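Local structure of heterodimeric restriction endonuclease R.BspD6I small subunit (Bacillus sp., 2P14) at residues A[92-95]-A[96-100]; A[62-66]-A[67-71]. The protein serves as the catalytic subunit of a heterodimeric type IIS restriction endonuclease, working in complex with a site-specific nickase, and is probably a DNA endonuclease. One frame throughout, in Å; residues are numbered along the deposited sequence.

Overall arrangement
Coming from the N terminus, interaction 2 is met first: strand 61-64 turns back on itself into strand 69-75, and residues 62-71 close that hairpin within the five-stranded mixed sheet. The chain then enters helix 80-98, where interaction 1 (92-100) closes no loop but follows successive turns of the helix that crosses over to strand 104-110 in a beta-alpha-beta unit. The two contacts neither nest nor cross; the centres of interaction 1 and interaction 2 are about 13 Å apart. Y97 makes the polar link between them: its OH probably hydrogen-bonds to E64 OE2 and S69 OG of the hairpin, each at 2.7 Å. Beside it, H93 O packs on L71.

Interaction 1 of 2, residues A[92-95]-A[96-100]; sequences RHLQ and EYKKK. With SO4 (sulfate ion), chain C.
L94 and K98 lie side by side, one turn apart late in helix 80-98, with L94 CD1 3.9 Å from K98 CG. In the backbone K98 N donates to L94 O at 2.8 Å, and E96 N to R92 O and Y97 N to H93 O continue the i to i+4 pattern. It weakens at K99 N and Q95 O, 3.3 Å apart. At the start of segment 92-100, two side chains grip one oxygen of a sulfate, probably from the crystallisation liquor. H93 NE2 meets O1 at 2.8 Å with a fairly straight N-H (162°), the oxygen sitting at the ring edge. R92 NH2 reaches the same O1 at 2.7 Å, a weak bond bent to 121°; the arginine chain runs extended until a kink at chi3 (72°) carries its guanidinium beside the imidazole. G57 N is a further donor to the sulfate. Behind H93, E73 OE2 takes ND1 and so fixes the rotation of the ring. A leucine in place of H93 would probably cost the sulfate its straighter side-chain bond and leave E73 without this partner. The cluster of donors suits an oxyanion and could suit a DNA phosphate as well, though the sulfate alone does not establish that.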
ATOM      1  N   ARG A  92      -6.084  -5.108  11.541  1.00 15.11           N
ATOM      2  CA  ARG A  92      -6.786  -6.386  11.619  1.00 16.17           C
ATOM      3  C   ARG A  92      -6.470  -7.278  10.415  1.00 15.29           C
ATOM      4  O   ARG A  92      -6.273  -8.495  10.553  1.00 15.66           O
ATOM      5  CB  ARG A  92      -8.308  -6.177  11.728  1.00 16.78           C
ATOM      6  CG  ARG A  92      -9.121  -7.465  11.869  1.00 20.27           C
ATOM      7  CD  ARG A  92     -10.608  -7.167  12.109  1.00 22.28           C
ATOM      8  NE  ARG A  92     -11.301  -6.646  10.927  1.00 32.47           N
ATOM      9  CZ  ARG A  92     -11.641  -5.366  10.753  1.00 34.68           C
ATOM     10  NH1 ARG A  92     -11.360  -4.460  11.681  1.00 36.36           N
ATOM     11  NH2 ARG A  92     -12.267  -4.986   9.655  1.00 36.68           N
ATOM     12  N   HIS A  93      -6.466  -6.717   9.211  1.00 14.61           N
ATOM     13  CA  HIS A  93      -6.204  -7.577   8.071  1.00 13.52           C
ATOM     14  C   HIS A  93      -4.814  -8.196   8.151  1.00 14.06           C
ATOM     15  O   HIS A  93      -4.623  -9.367   7.811  1.00 14.15           O
ATOM     16  CB  HIS A  93      -6.322  -6.822   6.744  1.00 13.89           C
ATOM     17  CG  HIS A  93      -7.678  -6.257   6.484  1.00 14.59           C
ATOM     18  ND1 HIS A  93      -7.862  -5.199   5.619  1.00 13.26           N
ATOM     19  CD2 HIS A  93      -8.902  -6.577   6.975  1.00 15.52           C
ATOM     20  CE1 HIS A  93      -9.153  -4.905   5.568  1.00 16.31           C
ATOM     21  NE2 HIS A  93      -9.802  -5.721   6.382  1.00 15.23           N
ATOM     22  N   LEU A  94      -3.850  -7.386   8.581  1.00 13.81           N
ATOM     23  CA  LEU A  94      -2.486  -7.884   8.675  1.00 13.50           C
ATOM     24  C   LEU A  94      -2.370  -8.952   9.753  1.00 14.40           C
ATOM     25  O   LEU A  94      -1.699  -9.950   9.539  1.00 14.40           O
ATOM     26  CB  LEU A  94      -1.510  -6.735   8.934  1.00 13.85           C
ATOM     27  CG  LEU A  94      -0.002  -7.111   8.888  1.00 12.44           C
ATOM     28  CD1 LEU A  94       0.407  -7.834   7.621  1.00 14.31           C
ATOM     29  CD2 LEU A  94       0.796  -5.851   9.017  1.00 15.46           C
ATOM     30  N   GLN A  95      -2.987  -8.693  10.897  1.00 14.69           N
ATOM     31  CA  GLN A  95      -2.966  -9.669  11.997  1.00 16.74           C
ATOM     32  C   GLN A  95      -3.512 -10.994  11.513  1.00 16.50           C
ATOM     33  O   GLN A  95      -2.936 -12.064  11.743  1.00 17.68           O
ATOM     34  CB  GLN A  95      -3.826  -9.174  13.164  1.00 16.46           C
ATOM     35  CG  GLN A  95      -3.213  -8.086  13.999  1.00 20.12           C
ATOM     36  CD  GLN A  95      -4.166  -7.586  15.082  1.00 21.10           C
ATOM     37  OE1 GLN A  95      -5.394  -7.690  14.959  1.00 25.98           O
ATOM     38  NE2 GLN A  95      -3.599  -7.007  16.129  1.00 26.18           N
ATOM     39  N   GLU A  96      -4.635 -10.926  10.813  1.00 14.80           N
ATOM     40  CA  GLU A  96      -5.254 -12.142  10.302  1.00 16.01           C
ATOM     41  C   GLU A  96      -4.350 -12.894   9.341  1.00 15.79           C
ATOM     42  O   GLU A  96      -4.191 -14.117   9.421  1.00 16.12           O
ATOM     43  CB  GLU A  96      -6.593 -11.798   9.656  1.00 16.73           C
ATOM     44  CG  GLU A  96      -7.639 -11.468  10.713  1.00 21.98           C
ATOM     45  CD  GLU A  96      -8.091 -12.690  11.520  1.00 28.89           C
ATOM     46  OE1 GLU A  96      -8.047 -13.822  10.989  1.00 31.01           O
ATOM     47  OE2 GLU A  96      -8.516 -12.500  12.687  1.00 34.96           O
ATOM     48  N   TYR A  97      -3.753 -12.158   8.401  1.00 15.03           N
ATOM     49  CA  TYR A  97      -2.888 -12.811   7.436  1.00 14.61           C
ATOM     50  C   TYR A  97      -1.687 -13.427   8.139  1.00 14.65           C
ATOM     51  O   TYR A  97      -1.231 -14.523   7.754  1.00 15.47           O
ATOM     52  CB  TYR A  97      -2.409 -11.810   6.366  1.00 14.00           C
ATOM     53  CG  TYR A  97      -1.659 -12.494   5.247  1.00 14.75           C
ATOM     54  CD1 TYR A  97      -2.339 -13.070   4.173  1.00 15.23           C
ATOM     55  CD2 TYR A  97      -0.261 -12.614   5.292  1.00 16.21           C
ATOM     56  CE1 TYR A  97      -1.656 -13.716   3.147  1.00 13.49           C
ATOM     57  CE2 TYR A  97       0.438 -13.248   4.296  1.00 13.32           C
ATOM     58  CZ  TYR A  97      -0.251 -13.805   3.218  1.00 13.52           C
ATOM     59  OH  TYR A  97       0.434 -14.450   2.211  1.00 14.29           O
ATOM     60  N   LYS A  98      -1.139 -12.703   9.114  1.00 15.26           N
ATOM     61  CA  LYS A  98       0.088 -13.165   9.806  1.00 16.44           C
ATOM     62  C   LYS A  98      -0.145 -14.455  10.592  1.00 17.07           C
ATOM     63  O   LYS A  98       0.820 -15.145  10.927  1.00 16.56           O
ATOM     64  CB  LYS A  98       0.658 -12.078  10.699  1.00 16.94           C
ATOM     65  CG  LYS A  98       1.245 -10.889   9.956  1.00 20.96           C
ATOM     66  CD  LYS A  98       2.475 -11.240   9.167  1.00 23.59           C
ATOM     67  CE  LYS A  98       3.681 -11.609  10.044  1.00 24.91           C
ATOM     68  NZ  LYS A  98       4.319 -10.457  10.743  1.00 24.29           N
ATOM     69  N   LYS A  99      -1.394 -14.794  10.877  1.00 15.88           N
ATOM     70  CA  LYS A  99      -1.699 -16.105  11.499  1.00 16.05           C
ATOM     71  C   LYS A  99      -1.150 -17.282  10.675  1.00 15.35           C
ATOM     72  O   LYS A  99      -0.918 -18.383  11.226  1.00 15.66           O
ATOM     73  CB  LYS A  99      -3.191 -16.300  11.712  1.00 16.40           C
ATOM     74  CG  LYS A  99      -3.764 -15.446  12.833  1.00 19.84           C
ATOM     75  CD  LYS A  99      -5.281 -15.576  12.873  1.00 24.39           C
ATOM     76  CE  LYS A  99      -5.967 -14.487  13.688  1.00 30.17           C
ATOM     77  NZ  LYS A  99      -5.202 -14.064  14.896  1.00 33.39           N
ATOM     78  N   LYS A 100      -0.922 -17.053   9.383  1.00 14.63           N
ATOM     79  CA  LYS A 100      -0.422 -18.087   8.458  1.00 14.57           C
ATOM     80  C   LYS A 100       1.062 -18.363   8.644  1.00 14.10           C
ATOM     81  O   LYS A 100       1.573 -19.357   8.146  1.00 14.11           O
ATOM     82  CB  LYS A 100      -0.678 -17.691   6.995  1.00 15.94           C
ATOM     83  CG  LYS A 100      -2.142 -17.444   6.654  1.00 15.64           C
ATOM     84  CD  LYS A 100      -2.267 -16.720   5.306  1.00 19.45           C
ATOM     85  CE  LYS A 100      -3.707 -16.494   4.915  1.00 22.21           C
ATOM     86  NZ  LYS A 100      -4.319 -17.797   4.546  1.00 26.26           N
TER
HETATM   87  S   SO4 C 194     -13.070  -4.154   6.154  1.00 21.27           S
HETATM   88  O1  SO4 C 194     -12.449  -5.178   7.007  1.00 21.15           O
HETATM   89  O2  SO4 C 194     -13.458  -3.019   7.007  1.00 23.83           O
HETATM   90  O3  SO4 C 194     -14.242  -4.729   5.484  1.00 20.92           O
HETATM   91  O4  SO4 C 194     -12.086  -3.718   5.159  1.00 23.31           O

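Interaction 2 of 2, residues A[62-66]-A[67-71]; sequences LVEYE and HFSIL
The side chains of Y65 and F68 run side by side across the end of a beta hairpin, their rings obliquely inclined, with centroids 5.1 Å apart and planes at 32°. Y65 CD2 rests over a face of the phenylalanine, 3.4 Å from F68 CZ, while at the edge of the tyrosine ring I70 CD1 comes to 3.8 Å from Y65 CE2, near the ring plane. F68 reaches this place with CG between its backbone N and carbonyl carbon (chi1 73°). At the tip, a CH-pi contact sets E66 CG over one face of the H67 ring, 3.8 Å from its centroid. E66 and H67 take backbone angles near those of a type I turn; the flanking residues are joined by Y65 N donating to F68 O at 2.8 Å. Beyond them the strands pair antiparallel: V63 and I70 form the hydrogen-bonded pair, and V63 N points almost straight (178°) at I70 O, 2.9 Å away. Their side chains run alongside each other, V63 CG1 against I70 CB, and helix 154-165 packs on I70, Y65 and F68. L62 and L71, a non-hydrogen-bonded pair, meet through their CD1 methyls on the sheet face that also carries E64 and S69; Y97 of helix 80-98 packs against this face. S69 OG holds a water at 2.8 Å, and the water donates to Y65 O, also 2.8 Å away.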
ATOM      1  N   LEU A  62      -3.951  -8.248  -2.270  1.00 10.81           N
ATOM      2  CA  LEU A  62      -2.870  -9.067  -1.702  1.00 11.06           C
ATOM      3  C   LEU A  62      -1.945  -9.443  -2.841  1.00 11.91           C
ATOM      4  O   LEU A  62      -2.409  -9.902  -3.885  1.00 12.62           O
ATOM      5  CB  LEU A  62      -3.410 -10.355  -1.064  1.00 11.54           C
ATOM      6  CG  LEU A  62      -2.380 -11.388  -0.621  1.00 12.10           C
ATOM      7  CD1 LEU A  62      -1.541 -10.846   0.582  1.00 12.66           C
ATOM      8  CD2 LEU A  62      -3.132 -12.705  -0.284  1.00 12.32           C
ATOM      9  N   VAL A  63      -0.632  -9.241  -2.640  1.00 12.68           N
ATOM     10  CA  VAL A  63       0.345  -9.793  -3.593  1.00 12.48           C
ATOM     11  C   VAL A  63       1.267 -10.759  -2.820  1.00 12.80           C
ATOM     12  O   VAL A  63       1.859 -10.391  -1.788  1.00 12.94           O
ATOM     13  CB  VAL A  63       1.143  -8.688  -4.337  1.00 13.18           C
ATOM     14  CG1 VAL A  63       1.999  -7.911  -3.393  1.00 14.40           C
ATOM     15  CG2 VAL A  63       1.995  -9.262  -5.473  1.00 13.64           C
ATOM     16  N   GLU A  64       1.318 -12.007  -3.295  1.00 13.12           N
ATOM     17  CA  GLU A  64       2.167 -12.998  -2.653  1.00 13.19           C
ATOM     18  C   GLU A  64       3.372 -13.261  -3.523  1.00 13.87           C
ATOM     19  O   GLU A  64       3.246 -13.691  -4.650  1.00 14.90           O
ATOM     20  CB  GLU A  64       1.387 -14.291  -2.412  1.00 13.91           C
ATOM     21  CG  GLU A  64       0.271 -14.079  -1.417  1.00 14.41           C
ATOM     22  CD  GLU A  64      -0.477 -15.359  -1.057  1.00 16.47           C
ATOM     23  OE1 GLU A  64      -0.720 -16.189  -1.985  1.00 19.86           O
ATOM     24  OE2 GLU A  64      -0.843 -15.495   0.121  1.00 17.66           O
ATOM     25  N   TYR A  65       4.554 -12.957  -3.003  1.00 14.26           N
ATOM     26  CA  TYR A  65       5.786 -13.268  -3.705  1.00 14.63           C
ATOM     27  C   TYR A  65       6.363 -14.525  -3.077  1.00 15.99           C
ATOM     28  O   TYR A  65       5.845 -15.049  -2.095  1.00 15.96           O
ATOM     29  CB  TYR A  65       6.770 -12.137  -3.550  1.00 13.62           C
ATOM     30  CG  TYR A  65       6.292 -10.844  -4.159  1.00 12.07           C
ATOM     31  CD1 TYR A  65       6.221 -10.693  -5.559  1.00 12.38           C
ATOM     32  CD2 TYR A  65       5.922  -9.768  -3.345  1.00 13.70           C
ATOM     33  CE1 TYR A  65       5.787  -9.508  -6.137  1.00 13.94           C
ATOM     34  CE2 TYR A  65       5.487  -8.562  -3.909  1.00 14.74           C
ATOM     35  CZ  TYR A  65       5.410  -8.435  -5.314  1.00 13.25           C
ATOM     36  OH  TYR A  65       4.985  -7.226  -5.850  1.00 13.84           O
ATOM     37  N   GLU A  66       7.486 -14.979  -3.612  1.00 17.12           N
ATOM     38  CA  GLU A  66       8.068 -16.201  -3.103  1.00 19.10           C
ATOM     39  C   GLU A  66       8.357 -16.192  -1.597  1.00 18.61           C
ATOM     40  O   GLU A  66       7.998 -17.141  -0.895  1.00 19.82           O
ATOM     41  CB  GLU A  66       9.356 -16.451  -3.881  1.00 19.56           C
ATOM     42  CG  GLU A  66       9.981 -17.778  -3.630  1.00 23.20           C
ATOM     43  CD  GLU A  66      10.806 -18.142  -4.797  1.00 29.14           C
ATOM     44  OE1 GLU A  66      10.182 -18.513  -5.836  1.00 30.76           O
ATOM     45  OE2 GLU A  66      12.055 -18.008  -4.675  1.00 30.49           O
ATOM     46  N   HIS A  67       8.984 -15.134  -1.113  1.00 18.28           N
ATOM     47  CA  HIS A  67       9.439 -15.191   0.277  1.00 18.63           C
ATOM     48  C   HIS A  67       8.648 -14.307   1.227  1.00 17.64           C
ATOM     49  O   HIS A  67       8.910 -14.286   2.428  1.00 18.32           O
ATOM     50  CB  HIS A  67      10.925 -14.893   0.350  1.00 19.24           C
ATOM     51  CG  HIS A  67      11.757 -15.904  -0.368  1.00 21.15           C
ATOM     52  ND1 HIS A  67      11.880 -17.202   0.074  1.00 25.31           N
ATOM     53  CD2 HIS A  67      12.459 -15.827  -1.522  1.00 24.43           C
ATOM     54  CE1 HIS A  67      12.641 -17.880  -0.768  1.00 24.55           C
ATOM     55  NE2 HIS A  67      13.018 -17.065  -1.735  1.00 25.58           N
ATOM     56  N   PHE A  68       7.664 -13.578   0.692  1.00 14.90           N
ATOM     57  CA  PHE A  68       6.922 -12.641   1.538  1.00 14.40           C
ATOM     58  C   PHE A  68       5.718 -12.164   0.775  1.00 13.21           C
ATOM     59  O   PHE A  68       5.650 -12.346  -0.452  1.00 13.15           O
ATOM     60  CB  PHE A  68       7.781 -11.427   1.936  1.00 14.10           C
ATOM     61  CG  PHE A  68       8.021 -10.446   0.811  1.00 13.24           C
ATOM     62  CD1 PHE A  68       7.374  -9.204   0.783  1.00 14.02           C
ATOM     63  CD2 PHE A  68       8.889 -10.761  -0.241  1.00 11.36           C
ATOM     64  CE1 PHE A  68       7.594  -8.286  -0.272  1.00 13.30           C
ATOM     65  CE2 PHE A  68       9.102  -9.855  -1.303  1.00 13.37           C
ATOM     66  CZ  PHE A  68       8.464  -8.626  -1.326  1.00 13.31           C
ATOM     67  N   SER A  69       4.787 -11.553   1.513  1.00 12.41           N
ATOM     68  CA  SER A  69       3.574 -10.994   0.927  1.00 12.22           C
ATOM     69  C   SER A  69       3.447  -9.508   1.270  1.00 13.03           C
ATOM     70  O   SER A  69       3.994  -9.050   2.283  1.00 12.79           O
ATOM     71  CB  SER A  69       2.361 -11.771   1.447  1.00 13.77           C
ATOM     72  OG  SER A  69       2.499 -13.122   1.036  1.00 13.73           O
ATOM     73  N   ILE A  70       2.677  -8.796   0.451  1.00 11.67           N
ATOM     74  CA  ILE A  70       2.305  -7.419   0.761  1.00 12.14           C
ATOM     75  C   ILE A  70       0.804  -7.308   0.678  1.00 11.15           C
ATOM     76  O   ILE A  70       0.211  -7.714  -0.324  1.00 12.03           O
ATOM     77  CB  ILE A  70       2.898  -6.374  -0.202  1.00 12.46           C
ATOM     78  CG1 ILE A  70       4.407  -6.565  -0.407  1.00 13.20           C
ATOM     79  CG2 ILE A  70       2.634  -4.964   0.320  1.00 13.94           C
ATOM     80  CD1 ILE A  70       4.957  -5.662  -1.517  1.00 14.30           C
ATOM     81  N   LEU A  71       0.218  -6.841   1.775  1.00 10.30           N
ATOM     82  CA  LEU A  71      -1.214  -6.502   1.770  1.00 11.42           C
ATOM     83  C   LEU A  71      -1.232  -5.029   1.423  1.00 12.15           C
ATOM     84  O   LEU A  71      -0.577  -4.225   2.076  1.00 13.30           O
ATOM     85  CB  LEU A  71      -1.834  -6.714   3.136  1.00 11.04           C
ATOM     86  CG  LEU A  71      -2.164  -8.139   3.565  1.00 10.93           C
ATOM     87  CD1 LEU A  71      -0.847  -8.899   3.789  1.00 13.51           C
ATOM     88  CD2 LEU A  71      -2.973  -8.150   4.816  1.00 15.01           C
TER
HETATM   89  O   HOH W   1       4.212 -15.158   0.183  1.00 17.64           O